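Local atomic coordinates of trigger factor (Thermotoga maritima, PDB entry 2NSA), a protein that probably acts as a ribosome-binding chaperone that keeps newly synthesised proteins in an open conformation and as a peptidyl-prolyl cis-trans isomerase. Residues N55-R60 against E82-R87; G65-I70 against E78-E83. One frame throughout, in Å; residues are numbered along the deposited sequence.

Interaction 1 (N55-R60 against E82-R87)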
ATOM      1  N   ASN A  55     -15.480 -10.690  -5.962  1.00 19.47           N
ATOM      2  CA  ASN A  55     -15.897 -10.985  -7.337  1.00 20.87           C
ATOM      3  C   ASN A  55     -15.249 -10.054  -8.342  1.00 22.55           C
ATOM      4  O   ASN A  55     -14.808 -10.484  -9.407  1.00 22.52           O
ATOM      5  CB  ASN A  55     -17.406 -10.855  -7.522  1.00 23.97           C
ATOM      6  CG  ASN A  55     -18.178 -11.819  -6.681  1.00 25.61           C
ATOM      7  OD1 ASN A  55     -17.751 -12.953  -6.463  1.00 29.99           O
ATOM      8  ND2 ASN A  55     -19.341 -11.386  -6.211  1.00 28.77           N
ATOM      9  N   GLU A  56     -15.208  -8.770  -8.012  1.00 22.27           N
ATOM     10  CA  GLU A  56     -14.628  -7.788  -8.911  1.00 23.08           C
ATOM     11  C   GLU A  56     -13.138  -8.017  -9.125  1.00 21.44           C
ATOM     12  O   GLU A  56     -12.631  -7.821 -10.234  1.00 22.73           O
ATOM     13  CB  GLU A  56     -14.926  -6.387  -8.378  1.00 25.11           C
ATOM     14  CG  GLU A  56     -16.430  -6.183  -8.196  1.00 30.04           C
ATOM     15  CD  GLU A  56     -16.799  -4.828  -7.620  1.00 31.49           C
ATOM     16  OE1 GLU A  56     -16.165  -4.403  -6.634  1.00 32.57           O
ATOM     17  OE2 GLU A  56     -17.741  -4.200  -8.150  1.00 35.46           O
ATOM     18  N   ALA A  57     -12.445  -8.460  -8.077  1.00 19.72           N
ATOM     19  CA  ALA A  57     -11.012  -8.742  -8.163  1.00 18.37           C
ATOM     20  C   ALA A  57     -10.800  -9.950  -9.070  1.00 18.75           C
ATOM     21  O   ALA A  57      -9.876  -9.978  -9.886  1.00 20.37           O
ATOM     22  CB  ALA A  57     -10.445  -9.028  -6.780  1.00 19.75           C
ATOM     23  N   ILE A  58     -11.670 -10.944  -8.918  1.00 18.98           N
ATOM     24  CA  ILE A  58     -11.585 -12.152  -9.727  1.00 19.34           C
ATOM     25  C   ILE A  58     -11.922 -11.835 -11.181  1.00 20.96           C
ATOM     26  O   ILE A  58     -11.272 -12.341 -12.095  1.00 21.57           O
ATOM     27  CB  ILE A  58     -12.520 -13.244  -9.181  1.00 18.33           C
ATOM     28  CG1 ILE A  58     -11.911 -13.839  -7.909  1.00 20.10           C
ATOM     29  CG2 ILE A  58     -12.747 -14.326 -10.238  1.00 17.33           C
ATOM     30  CD1 ILE A  58     -12.816 -14.817  -7.172  1.00 20.69           C
ATOM     31  N   ASN A  59     -12.927 -10.995 -11.401  1.00 21.41           N
ATOM     32  CA  ASN A  59     -13.289 -10.639 -12.767  1.00 23.74           C
ATOM     33  C   ASN A  59     -12.133  -9.918 -13.436  1.00 25.54           C
ATOM     34  O   ASN A  59     -11.906 -10.074 -14.637  1.00 26.11           O
ATOM     35  CB  ASN A  59     -14.541  -9.762 -12.802  1.00 25.51           C
ATOM     36  CG  ASN A  59     -15.808 -10.561 -12.611  1.00 30.15           C
ATOM     37  OD1 ASN A  59     -15.933 -11.670 -13.127  1.00 33.95           O
ATOM     38  ND2 ASN A  59     -16.762  -9.999 -11.882  1.00 32.71           N
ATOM     39  N   ARG A  60     -11.396  -9.132 -12.656  1.00 24.70           N
ATOM     40  CA  ARG A  60     -10.250  -8.403 -13.192  1.00 26.85           C
ATOM     41  C   ARG A  60      -9.153  -9.396 -13.558  1.00 26.63           C
ATOM     42  O   ARG A  60      -8.530  -9.276 -14.611  1.00 28.49           O
ATOM     43  CB  ARG A  60      -9.732  -7.388 -12.162  1.00 29.55           C
ATOM     44  CG  ARG A  60      -8.355  -6.816 -12.488  1.00 33.66           C
ATOM     45  CD  ARG A  60      -7.982  -5.645 -11.583  1.00 38.41           C
ATOM     46  NE  ARG A  60      -8.453  -5.827 -10.210  1.00 42.79           N
ATOM     47  CZ  ARG A  60      -9.524  -5.221  -9.705  1.00 42.85           C
ATOM     48  NH1 ARG A  60     -10.235  -4.391 -10.457  1.00 43.80           N
ATOM     49  NH2 ARG A  60      -9.889  -5.448  -8.450  1.00 43.29           N
ATOM     50  N   GLU A  82     -11.786 -17.139  -0.022  1.00 18.22           N
ATOM     51  CA  GLU A  82     -11.624 -16.866   1.408  1.00 20.85           C
ATOM     52  C   GLU A  82     -10.344 -16.072   1.657  1.00 20.63           C
ATOM     53  O   GLU A  82     -10.334 -15.122   2.450  1.00 21.89           O
ATOM     54  CB  GLU A  82     -11.588 -18.178   2.211  1.00 22.25           C
ATOM     55  CG  GLU A  82     -12.960 -18.817   2.462  1.00 27.08           C
ATOM     56  CD  GLU A  82     -12.882 -20.292   2.861  1.00 33.78           C
ATOM     57  OE1 GLU A  82     -11.960 -20.673   3.616  1.00 35.78           O
ATOM     58  OE2 GLU A  82     -13.757 -21.073   2.427  1.00 36.45           O
ATOM     59  N   GLU A  83      -9.262 -16.463   0.991  1.00 19.39           N
ATOM     60  CA  GLU A  83      -7.991 -15.765   1.159  1.00 21.23           C
ATOM     61  C   GLU A  83      -8.062 -14.353   0.603  1.00 21.56           C
ATOM     62  O   GLU A  83      -7.600 -13.396   1.233  1.00 19.95           O
ATOM     63  CB  GLU A  83      -6.853 -16.510   0.462  1.00 25.79           C
ATOM     64  CG  GLU A  83      -5.549 -15.726   0.496  1.00 32.36           C
ATOM     65  CD  GLU A  83      -4.334 -16.581   0.235  1.00 37.09           C
ATOM     66  OE1 GLU A  83      -4.236 -17.677   0.832  1.00 39.51           O
ATOM     67  OE2 GLU A  83      -3.470 -16.151  -0.557  1.00 40.72           O
ATOM     68  N   LEU A  84      -8.636 -14.231  -0.587  1.00 18.85           N
ATOM     69  CA  LEU A  84      -8.762 -12.939  -1.238  1.00 18.09           C
ATOM     70  C   LEU A  84      -9.623 -11.996  -0.408  1.00 17.94           C
ATOM     71  O   LEU A  84      -9.364 -10.788  -0.357  1.00 17.49           O
ATOM     72  CB  LEU A  84      -9.358 -13.115  -2.637  1.00 20.76           C
ATOM     73  CG  LEU A  84      -9.415 -11.896  -3.557  1.00 21.35           C
ATOM     74  CD1 LEU A  84      -8.056 -11.216  -3.613  1.00 24.08           C
ATOM     75  CD2 LEU A  84      -9.856 -12.337  -4.950  1.00 22.80           C
ATOM     76  N   LYS A  85     -10.641 -12.538   0.256  1.00 15.42           N
ATOM     77  CA  LYS A  85     -11.508 -11.698   1.075  1.00 16.67           C
ATOM     78  C   LYS A  85     -10.710 -11.099   2.225  1.00 16.51           C
ATOM     79  O   LYS A  85     -10.847  -9.915   2.540  1.00 16.53           O
ATOM     80  CB  LYS A  85     -12.685 -12.499   1.639  1.00 18.31           C
ATOM     81  CG  LYS A  85     -13.671 -11.630   2.420  1.00 18.54           C
ATOM     82  CD  LYS A  85     -14.767 -12.448   3.096  1.00 22.69           C
ATOM     83  CE  LYS A  85     -15.661 -13.161   2.089  1.00 25.32           C
ATOM     84  NZ  LYS A  85     -16.737 -13.907   2.812  1.00 25.21           N
ATOM     85  N   GLU A  86      -9.871 -11.915   2.855  1.00 16.63           N
ATOM     86  CA  GLU A  86      -9.082 -11.420   3.975  1.00 18.96           C
ATOM     87  C   GLU A  86      -8.052 -10.399   3.498  1.00 18.44           C
ATOM     88  O   GLU A  86      -7.785  -9.413   4.191  1.00 16.92           O
ATOM     89  CB  GLU A  86      -8.395 -12.581   4.703  1.00 22.65           C
ATOM     90  CG  GLU A  86      -8.679 -12.614   6.208  1.00 33.17           C
ATOM     91  CD  GLU A  86     -10.174 -12.648   6.536  1.00 35.11           C
ATOM     92  OE1 GLU A  86     -10.881 -13.561   6.057  1.00 37.95           O
ATOM     93  OE2 GLU A  86     -10.642 -11.763   7.281  1.00 36.84           O
ATOM     94  N   ARG A  87      -7.482 -10.627   2.317  1.00 16.46           N
ATOM     95  CA  ARG A  87      -6.497  -9.701   1.757  1.00 17.63           C
ATOM     96  C   ARG A  87      -7.157  -8.364   1.451  1.00 17.25           C
ATOM     97  O   ARG A  87      -6.580  -7.302   1.697  1.00 15.84           O
ATOM     98  CB  ARG A  87      -5.886 -10.269   0.472  1.00 20.41           C
ATOM     99  CG  ARG A  87      -4.984 -11.476   0.697  1.00 26.99           C
ATOM    100  CD  ARG A  87      -4.179 -11.799  -0.554  1.00 33.10           C
ATOM    101  NE  ARG A  87      -3.238 -12.900  -0.344  1.00 39.64           N
ATOM    102  CZ  ARG A  87      -2.295 -13.249  -1.215  1.00 41.36           C
ATOM    103  NH1 ARG A  87      -2.164 -12.585  -2.355  1.00 42.76           N
ATOM    104  NH2 ARG A  87      -1.477 -14.260  -0.944  1.00 43.07           N
TER
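The isobutyl side chain of L84 reaches across to A57 and I58 and overlaps both with one methyl group, CD2. This is helix-helix packing between helices 47-64 and 77-105, which cross steeply here, in the all-helical C-terminal domain of trigger factor, the part of the protein with chaperone activity of its own. It is a worked example of one methyl serving two residues of the facing helix. CD2 of L84 lies 3.8 Å from CB of A57 and 3.9 Å from CG1 of I58, so it rests between neighbours in sequence. The torsions explain the reach: CG of L84 is anti to the backbone N (chi1 -173°), and the second torsion, 50° to CD1, leaves CD2 roughly anti to CA, so that CD2 is the methyl extended toward its two neighbours. On the other helix, A57 aims its CB at L84 and offers nothing longer, whereas I58 starts out along the flank and comes in through CG1, which stands beside its own backbone N. The I58 and L84 side chains run at a slant to each other. With the A57 and L84 CA atoms 8.4 Å apart, the two segments bury only about 100 Å² between them, and the side-chain contacts across the interface are apolar.

The same face is extended beyond the two segments. L84 also touches V54, and K85 lies on L50 and V54, both on helix 47-64, while I58 packs on F80 and R81 of helix 77-105. Within 82-87, one turn on from E83, NH2 of R87 makes a salt bridge to the carboxylate oxygen OE2 of E83 at 2.8 Å, an oxygen that also shares a hydrogen bond with the hydroxyl group OH of Y74.

Interaction 2 (G65-I70 against E78-E83). With SO4 (sulfate ion), chain B.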
ATOM      1  N   GLY A  65      -6.219 -12.538 -17.710  1.00 35.79           N
ATOM      2  CA  GLY A  65      -5.810 -13.876 -18.101  1.00 34.15           C
ATOM      3  C   GLY A  65      -4.873 -14.510 -17.091  1.00 33.38           C
ATOM      4  O   GLY A  65      -3.990 -15.289 -17.447  1.00 33.43           O
ATOM      5  N   ARG A  66      -5.072 -14.189 -15.818  1.00 31.17           N
ATOM      6  CA  ARG A  66      -4.217 -14.724 -14.772  1.00 30.63           C
ATOM      7  C   ARG A  66      -4.997 -15.486 -13.714  1.00 27.87           C
ATOM      8  O   ARG A  66      -4.408 -16.078 -12.808  1.00 27.64           O
ATOM      9  CB  ARG A  66      -3.443 -13.580 -14.112  1.00 31.89           C
ATOM     10  CG  ARG A  66      -2.780 -12.652 -15.111  1.00 35.20           C
ATOM     11  CD  ARG A  66      -1.798 -11.712 -14.444  1.00 36.27           C
ATOM     12  NE  ARG A  66      -2.431 -10.824 -13.476  1.00 39.11           N
ATOM     13  CZ  ARG A  66      -2.194 -10.856 -12.168  1.00 38.76           C
ATOM     14  NH1 ARG A  66      -1.339 -11.736 -11.667  1.00 40.50           N
ATOM     15  NH2 ARG A  66      -2.804  -9.999 -11.361  1.00 39.36           N
ATOM     16  N   TYR A  67      -6.319 -15.485 -13.833  1.00 26.64           N
ATOM     17  CA  TYR A  67      -7.155 -16.162 -12.852  1.00 25.74           C
ATOM     18  C   TYR A  67      -6.890 -17.652 -12.684  1.00 24.80           C
ATOM     19  O   TYR A  67      -6.535 -18.094 -11.597  1.00 24.28           O
ATOM     20  CB  TYR A  67      -8.642 -15.953 -13.166  1.00 25.90           C
ATOM     21  CG  TYR A  67      -9.554 -16.607 -12.147  1.00 26.63           C
ATOM     22  CD1 TYR A  67      -9.555 -16.192 -10.815  1.00 28.09           C
ATOM     23  CD2 TYR A  67     -10.376 -17.673 -12.505  1.00 28.97           C
ATOM     24  CE1 TYR A  67     -10.354 -16.829  -9.860  1.00 30.10           C
ATOM     25  CE2 TYR A  67     -11.176 -18.318 -11.560  1.00 29.32           C
ATOM     26  CZ  TYR A  67     -11.158 -17.891 -10.241  1.00 31.00           C
ATOM     27  OH  TYR A  67     -11.934 -18.539  -9.301  1.00 33.06           O
ATOM     28  N   GLU A  68      -7.050 -18.432 -13.750  1.00 25.39           N
ATOM     29  CA  GLU A  68      -6.860 -19.872 -13.616  1.00 24.20           C
ATOM     30  C   GLU A  68      -5.497 -20.279 -13.064  1.00 24.05           C
ATOM     31  O   GLU A  68      -5.407 -21.187 -12.240  1.00 24.11           O
ATOM     32  CB  GLU A  68      -7.128 -20.579 -14.946  1.00 24.92           C
ATOM     33  CG  GLU A  68      -7.363 -22.063 -14.775  1.00 27.34           C
ATOM     34  CD  GLU A  68      -7.896 -22.718 -16.026  1.00 25.87           C
ATOM     35  OE1 GLU A  68      -9.074 -22.480 -16.371  1.00 25.12           O
ATOM     36  OE2 GLU A  68      -7.131 -23.465 -16.664  1.00 30.92           O
ATOM     37  N   GLN A  69      -4.437 -19.613 -13.507  1.00 27.73           N
ATOM     38  CA  GLN A  69      -3.101 -19.929 -13.010  1.00 28.31           C
ATOM     39  C   GLN A  69      -3.051 -19.735 -11.498  1.00 27.32           C
ATOM     40  O   GLN A  69      -2.472 -20.546 -10.773  1.00 27.66           O
ATOM     41  CB  GLN A  69      -2.063 -19.032 -13.684  1.00 31.41           C
ATOM     42  CG  GLN A  69      -1.811 -19.369 -15.146  1.00 36.81           C
ATOM     43  CD  GLN A  69      -1.041 -18.281 -15.871  1.00 38.90           C
ATOM     44  OE1 GLN A  69      -1.554 -17.182 -16.086  1.00 39.75           O
ATOM     45  NE2 GLN A  69       0.198 -18.580 -16.248  1.00 39.82           N
ATOM     46  N   ILE A  70      -3.679 -18.661 -11.027  1.00 24.96           N
ATOM     47  CA  ILE A  70      -3.704 -18.348  -9.609  1.00 24.53           C
ATOM     48  C   ILE A  70      -4.620 -19.265  -8.799  1.00 23.40           C
ATOM     49  O   ILE A  70      -4.199 -19.842  -7.797  1.00 23.92           O
ATOM     50  CB  ILE A  70      -4.140 -16.883  -9.376  1.00 23.97           C
ATOM     51  CG1 ILE A  70      -3.141 -15.934 -10.043  1.00 25.12           C
ATOM     52  CG2 ILE A  70      -4.225 -16.591  -7.877  1.00 24.67           C
ATOM     53  CD1 ILE A  70      -3.534 -14.472  -9.970  1.00 27.17           C
ATOM     54  N   GLU A  78     -13.111 -21.901  -3.588  1.00 18.74           N
ATOM     55  CA  GLU A  78     -13.675 -21.445  -2.322  1.00 21.47           C
ATOM     56  C   GLU A  78     -12.557 -20.970  -1.404  1.00 21.37           C
ATOM     57  O   GLU A  78     -12.670 -19.922  -0.758  1.00 21.36           O
ATOM     58  CB  GLU A  78     -14.459 -22.579  -1.651  1.00 25.64           C
ATOM     59  CG  GLU A  78     -15.248 -22.150  -0.424  1.00 30.45           C
ATOM     60  CD  GLU A  78     -16.005 -23.303   0.207  1.00 35.65           C
ATOM     61  OE1 GLU A  78     -16.866 -23.899  -0.477  1.00 37.19           O
ATOM     62  OE2 GLU A  78     -15.743 -23.614   1.388  1.00 38.15           O
ATOM     63  N   LYS A  79     -11.475 -21.738  -1.352  1.00 20.85           N
ATOM     64  CA  LYS A  79     -10.334 -21.384  -0.509  1.00 24.52           C
ATOM     65  C   LYS A  79      -9.713 -20.081  -0.991  1.00 22.95           C
ATOM     66  O   LYS A  79      -9.359 -19.215  -0.187  1.00 22.58           O
ATOM     67  CB  LYS A  79      -9.281 -22.491  -0.548  1.00 27.90           C
ATOM     68  CG  LYS A  79      -9.754 -23.857  -0.070  1.00 32.91           C
ATOM     69  CD  LYS A  79      -9.849 -23.970   1.449  1.00 37.77           C
ATOM     70  CE  LYS A  79     -11.161 -23.433   1.995  1.00 39.11           C
ATOM     71  NZ  LYS A  79     -11.307 -23.745   3.445  1.00 42.16           N
ATOM     72  N   PHE A  80      -9.578 -19.952  -2.310  1.00 20.98           N
ATOM     73  CA  PHE A  80      -8.997 -18.751  -2.900  1.00 19.94           C
ATOM     74  C   PHE A  80      -9.847 -17.526  -2.572  1.00 21.03           C
ATOM     75  O   PHE A  80      -9.318 -16.469  -2.223  1.00 20.26           O
ATOM     76  CB  PHE A  80      -8.869 -18.896  -4.416  1.00 21.09           C
ATOM     77  CG  PHE A  80      -8.366 -17.653  -5.096  1.00 22.93           C
ATOM     78  CD1 PHE A  80      -7.125 -17.116  -4.758  1.00 24.61           C
ATOM     79  CD2 PHE A  80      -9.138 -17.002  -6.049  1.00 26.27           C
ATOM     80  CE1 PHE A  80      -6.661 -15.942  -5.365  1.00 25.39           C
ATOM     81  CE2 PHE A  80      -8.682 -15.829  -6.662  1.00 27.39           C
ATOM     82  CZ  PHE A  80      -7.441 -15.301  -6.317  1.00 26.91           C
ATOM     83  N   ARG A  81     -11.166 -17.665  -2.681  1.00 18.35           N
ATOM     84  CA  ARG A  81     -12.049 -16.544  -2.368  1.00 18.68           C
ATOM     85  C   ARG A  81     -11.896 -16.146  -0.902  1.00 19.50           C
ATOM     86  O   ARG A  81     -11.860 -14.956  -0.578  1.00 19.91           O
ATOM     87  CB  ARG A  81     -13.508 -16.898  -2.666  1.00 18.96           C
ATOM     88  CG  ARG A  81     -13.869 -16.850  -4.145  1.00 20.20           C
ATOM     89  CD  ARG A  81     -15.338 -17.219  -4.372  1.00 23.16           C
ATOM     90  NE  ARG A  81     -15.676 -17.281  -5.790  1.00 25.20           N
ATOM     91  CZ  ARG A  81     -15.999 -16.232  -6.542  1.00 25.16           C
ATOM     92  NH1 ARG A  81     -16.038 -15.013  -6.017  1.00 23.36           N
ATOM     93  NH2 ARG A  81     -16.269 -16.401  -7.831  1.00 28.12           N
ATOM     94  N   GLU A  82     -11.786 -17.139  -0.022  1.00 18.22           N
ATOM     95  CA  GLU A  82     -11.624 -16.866   1.408  1.00 20.85           C
ATOM     96  C   GLU A  82     -10.344 -16.072   1.657  1.00 20.63           C
ATOM     97  O   GLU A  82     -10.334 -15.122   2.450  1.00 21.89           O
ATOM     98  CB  GLU A  82     -11.588 -18.178   2.211  1.00 22.25           C
ATOM     99  CG  GLU A  82     -12.960 -18.817   2.462  1.00 27.08           C
ATOM    100  CD  GLU A  82     -12.882 -20.292   2.861  1.00 33.78           C
ATOM    101  OE1 GLU A  82     -11.960 -20.673   3.616  1.00 35.78           O
ATOM    102  OE2 GLU A  82     -13.757 -21.073   2.427  1.00 36.45           O
ATOM    103  N   GLU A  83      -9.262 -16.463   0.991  1.00 19.39           N
ATOM    104  CA  GLU A  83      -7.991 -15.765   1.159  1.00 21.23           C
ATOM    105  C   GLU A  83      -8.062 -14.353   0.603  1.00 21.56           C
ATOM    106  O   GLU A  83      -7.600 -13.396   1.233  1.00 19.95           O
ATOM    107  CB  GLU A  83      -6.853 -16.510   0.462  1.00 25.79           C
ATOM    108  CG  GLU A  83      -5.549 -15.726   0.496  1.00 32.36           C
ATOM    109  CD  GLU A  83      -4.334 -16.581   0.235  1.00 37.09           C
ATOM    110  OE1 GLU A  83      -4.236 -17.677   0.832  1.00 39.51           O
ATOM    111  OE2 GLU A  83      -3.470 -16.151  -0.557  1.00 40.72           O
TER
HETATM  112  S   SO4 B 413      -8.059 -16.637 -17.180  1.00 54.58           S
HETATM  113  O1  SO4 B 413      -7.809 -15.427 -16.372  1.00 56.56           O
HETATM  114  O2  SO4 B 413      -7.883 -17.833 -16.338  1.00 54.48           O
HETATM  115  O3  SO4 B 413      -7.112 -16.687 -18.312  1.00 56.14           O
HETATM  116  O4  SO4 B 413      -9.437 -16.596 -17.706  1.00 56.31           O
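This is an apolar contact of two aromatic rings and an isoleucine, where the short helix 67-72, in the connection from helix 47-64, packs against the first turns of helix 77-105. F80 is the central piece: Y67 meets it at CE2 and I70 meets it at CE1. CE2 of F80 stands 3.7 Å from CE1 of Y67, near the plane of the tyrosine ring and at that ring's edge. From the other meta position, CE1 of F80 meets CG2 of I70 at 3.6 Å, and CZ is scarcely farther from the same methyl. Y67 leaves its helix along the flank, and it is the anti placement of CG relative to the backbone N (chi1 -178°) that swings CE1 in to F80.

In fold terms this is a short helix within the link between helices 47-64 and 77-105 of the all-helical chaperone domain. F80 is further held by Y74, from the loop between helices 67-72 and 77-105, whose ring meets it edge-to-face. Replacing F80 with an alanine would probably leave Y67 CE1 and I70 CG2 without their common partner, opening a gap between the short helix and the long one.

The start of helix 67-72 also binds a sulfate, probably from the crystallisation liquor. R66 is the N-cap residue, and the first-turn amides after it hold the anion: N of Y67 donates to sulfate O1 at 2.9 Å with a bent N-H...O angle of 140°, and N of E68 to O2 at 2.8 Å, much straighter at 163°.

Interactions 1 and 2 are neighbours in one three-helix part of the C-terminal domain, their centres about 8 Å apart and on the same side of the chain's centre. Along the sequence, helix 47-64 comes first, helix 67-72 follows it, and helix 77-105 comes last, supplying the second segment of both contacts with E82 and E83 in common. I58 joins the two: its CG2 lies 3.5 Å from CE1 of Y67, while its CG1 lies 4.0 Å from CE2 of F80. A probable hydrogen bond, R81 NH1 to N55 OD1 at 2.7 Å, adds a polar tie. The contacts thus form one continuous seam in the chaperone domain, where helices 47-64 and 67-72 both meet helix 77-105.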